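Local atomic coordinates of type II restriction enzyme SfiI (PDB entry 2EZV), a protein that recognises the double-stranded DNA sequence 5'-GGCCN(5)GGCC-3' and cleaves within its central spacer as a tetrameric type IIF restriction endonuclease. Residues E12-E17 with K192-P197. Sequence-based numbering, arbitrary orientation.
Sequences ELESVE and KQRYNP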
loop_
_atom_site.group_PDB
_atom_site.type_symbol
_atom_site.label_atom_id
_atom_site.label_comp_id
_atom_site.label_asym_id
_atom_site.label_seq_id
_atom_site.Cartn_x
_atom_site.Cartn_y
_atom_site.Cartn_z
ATOM N N GLU D 12 -26.592 -16.593 -0.286
ATOM C CA GLU D 12 -25.390 -16.059 0.340
ATOM C C GLU D 12 -24.360 -15.710 -0.723
ATOM O O GLU D 12 -23.642 -14.717 -0.595
ATOM C CB GLU D 12 -24.827 -17.077 1.335
ATOM C CG GLU D 12 -25.874 -17.526 2.347
ATOM C CD GLU D 12 -25.425 -18.692 3.206
ATOM O OE1 GLU D 12 -24.734 -19.601 2.695
ATOM O OE2 GLU D 12 -25.785 -18.705 4.395
ATOM N N LEU D 13 -24.301 -16.521 -1.777
ATOM C CA LEU D 13 -23.373 -16.278 -2.877
ATOM C C LEU D 13 -23.695 -14.951 -3.558
ATOM O O LEU D 13 -22.803 -14.154 -3.823
ATOM C CB LEU D 13 -23.438 -17.412 -3.902
ATOM C CG LEU D 13 -22.550 -17.223 -5.134
ATOM C CD1 LEU D 13 -21.125 -16.959 -4.682
ATOM C CD2 LEU D 13 -22.607 -18.451 -6.026
ATOM N N GLU D 14 -24.969 -14.707 -3.837
ATOM C CA GLU D 14 -25.361 -13.450 -4.484
ATOM C C GLU D 14 -25.015 -12.291 -3.554
ATOM O O GLU D 14 -24.628 -11.206 -3.992
ATOM C CB GLU D 14 -26.869 -13.424 -4.774
ATOM C CG GLU D 14 -27.366 -14.512 -5.722
ATOM C CD GLU D 14 -28.569 -14.062 -6.525
ATOM O OE1 GLU D 14 -29.559 -14.822 -6.617
ATOM O OE2 GLU D 14 -28.522 -12.940 -7.077
ATOM N N SER D 15 -25.163 -12.540 -2.261
ATOM C CA SER D 15 -24.881 -11.545 -1.251
ATOM C C SER D 15 -23.435 -11.067 -1.310
ATOM O O SER D 15 -23.172 -9.870 -1.175
ATOM C CB SER D 15 -25.189 -12.118 0.136
ATOM O OG SER D 15 -24.925 -11.167 1.145
ATOM N N VAL D 16 -22.495 -11.986 -1.512
ATOM C CA VAL D 16 -21.099 -11.576 -1.575
ATOM C C VAL D 16 -20.825 -10.824 -2.867
ATOM O O VAL D 16 -19.919 -9.987 -2.922
ATOM C CB VAL D 16 -20.102 -12.769 -1.481
ATOM C CG1 VAL D 16 -20.751 -13.946 -0.799
ATOM C CG2 VAL D 16 -19.576 -13.117 -2.838
ATOM N N GLU D 17 -21.585 -11.124 -3.914
ATOM C CA GLU D 17 -21.370 -10.416 -5.170
ATOM C C GLU D 17 -21.901 -9.007 -4.958
ATOM O O GLU D 17 -21.315 -8.027 -5.416
ATOM C CB GLU D 17 -22.086 -11.112 -6.335
ATOM C CG GLU D 17 -21.311 -12.305 -6.884
ATOM C CD GLU D 17 -22.024 -13.043 -8.016
ATOM O OE1 GLU D 17 -21.402 -13.941 -8.621
ATOM O OE2 GLU D 17 -23.202 -12.743 -8.305
ATOM N N LYS D 192 -26.687 -20.144 -12.599
ATOM C CA LYS D 192 -27.304 -20.307 -13.911
ATOM C C LYS D 192 -28.801 -20.602 -13.858
ATOM O O LYS D 192 -29.587 -19.925 -14.516
ATOM C CB LYS D 192 -26.591 -21.403 -14.713
ATOM C CG LYS D 192 -27.217 -21.626 -16.074
ATOM C CD LYS D 192 -26.317 -22.417 -17.002
ATOM C CE LYS D 192 -27.022 -22.662 -18.326
ATOM N NZ LYS D 192 -27.611 -21.409 -18.895
ATOM N N GLN D 193 -29.195 -21.604 -13.077
ATOM C CA GLN D 193 -30.604 -21.968 -12.968
ATOM C C GLN D 193 -31.489 -20.760 -12.635
ATOM O O GLN D 193 -32.628 -20.668 -13.103
ATOM C CB GLN D 193 -30.781 -23.061 -11.913
ATOM N N ARG D 194 -30.958 -19.835 -11.835
ATOM C CA ARG D 194 -31.698 -18.640 -11.443
ATOM C C ARG D 194 -31.775 -17.543 -12.507
ATOM O O ARG D 194 -32.805 -16.891 -12.642
ATOM C CB ARG D 194 -31.098 -18.023 -10.171
ATOM C CG ARG D 194 -31.366 -18.784 -8.889
ATOM C CD ARG D 194 -30.939 -17.957 -7.677
ATOM N NE ARG D 194 -31.248 -18.633 -6.423
ATOM C CZ ARG D 194 -30.984 -18.140 -5.219
ATOM N NH1 ARG D 194 -30.398 -16.957 -5.093
ATOM N NH2 ARG D 194 -31.307 -18.832 -4.139
ATOM N N TYR D 195 -30.693 -17.334 -13.253
ATOM C CA TYR D 195 -30.665 -16.274 -14.263
ATOM C C TYR D 195 -30.727 -16.680 -15.747
ATOM O O TYR D 195 -30.961 -15.830 -16.604
ATOM C CB TYR D 195 -29.432 -15.380 -14.039
ATOM C CG TYR D 195 -29.470 -14.573 -12.755
ATOM C CD1 TYR D 195 -29.005 -15.104 -11.548
ATOM C CD2 TYR D 195 -30.010 -13.292 -12.743
ATOM C CE1 TYR D 195 -29.083 -14.372 -10.359
ATOM C CE2 TYR D 195 -30.097 -12.557 -11.566
ATOM C CZ TYR D 195 -29.635 -13.100 -10.381
ATOM O OH TYR D 195 -29.759 -12.359 -9.229
ATOM N N ASN D 196 -30.501 -17.954 -16.059
ATOM C CA ASN D 196 -30.561 -18.412 -17.451
ATOM C C ASN D 196 -30.927 -19.893 -17.553
ATOM O O ASN D 196 -30.127 -20.713 -18.018
ATOM C CB ASN D 196 -29.223 -18.156 -18.160
ATOM N N PRO D 197 -32.145 -20.255 -17.117
ATOM C CA PRO D 197 -32.606 -21.643 -17.164
ATOM C C PRO D 197 -32.988 -22.079 -18.580
ATOM O O PRO D 197 -32.718 -23.212 -18.981
ATOM C CB PRO D 197 -33.794 -21.635 -16.212
ATOM C CG PRO D 197 -34.377 -20.281 -16.443
ATOM C CD PRO D 197 -33.157 -19.386 -16.484
#
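The carboxylate of Glu-14 meets two flat groups at their edges: the guanidinium of Arg-194 and the phenol ring of Tyr-195. Glu-14 reaches neither group over a face. The carboxylate plane is turned 57° from the guanidinium and 70° from the ring. A glutamate carboxylate thus links two helices of this PDDEXK-clan nuclease. It joins the start of the long helix 10-41 to the short helix 192-195, which follows strand 176-186 of the central mixed sheet.

Each oxygen of Glu-14 has its own partner in the short helix. OE1 of Glu-14 forms a salt bridge with NH1 of Arg-194 at 2.8 Å, through the lone pair that faces away from OE2. The oxygen lies almost in the guanidinium plane, but the N-H...O angle is 148°, and the bond is not straight. OE2 of Glu-14 accepts a short hydrogen bond from OH of Tyr-195 at 2.5 Å.

The backbones stay well apart, with CA of Glu-14 and CA of Arg-194 10.7 Å from each other. Long side chains span the gap. The Arg-194 chain is extended from CG to NE, and this length brings NH1 to the acid.

Two more charged residues join the group. Asp-11 forms a second salt bridge with NH1 of Arg-194. Arg-233 pairs through NH2 with OE2 of Glu-14 and through NE with OH of Tyr-195; the nearby positive charges probably favour an ionised Glu-14.

The site is about 14 Å from the bound DNA at the nearest atoms. At the Tyr-195 end of the contact, the hydroxyl OH meets OE2 of Glu-14 from the syn side, somewhat out of the carboxylate plane.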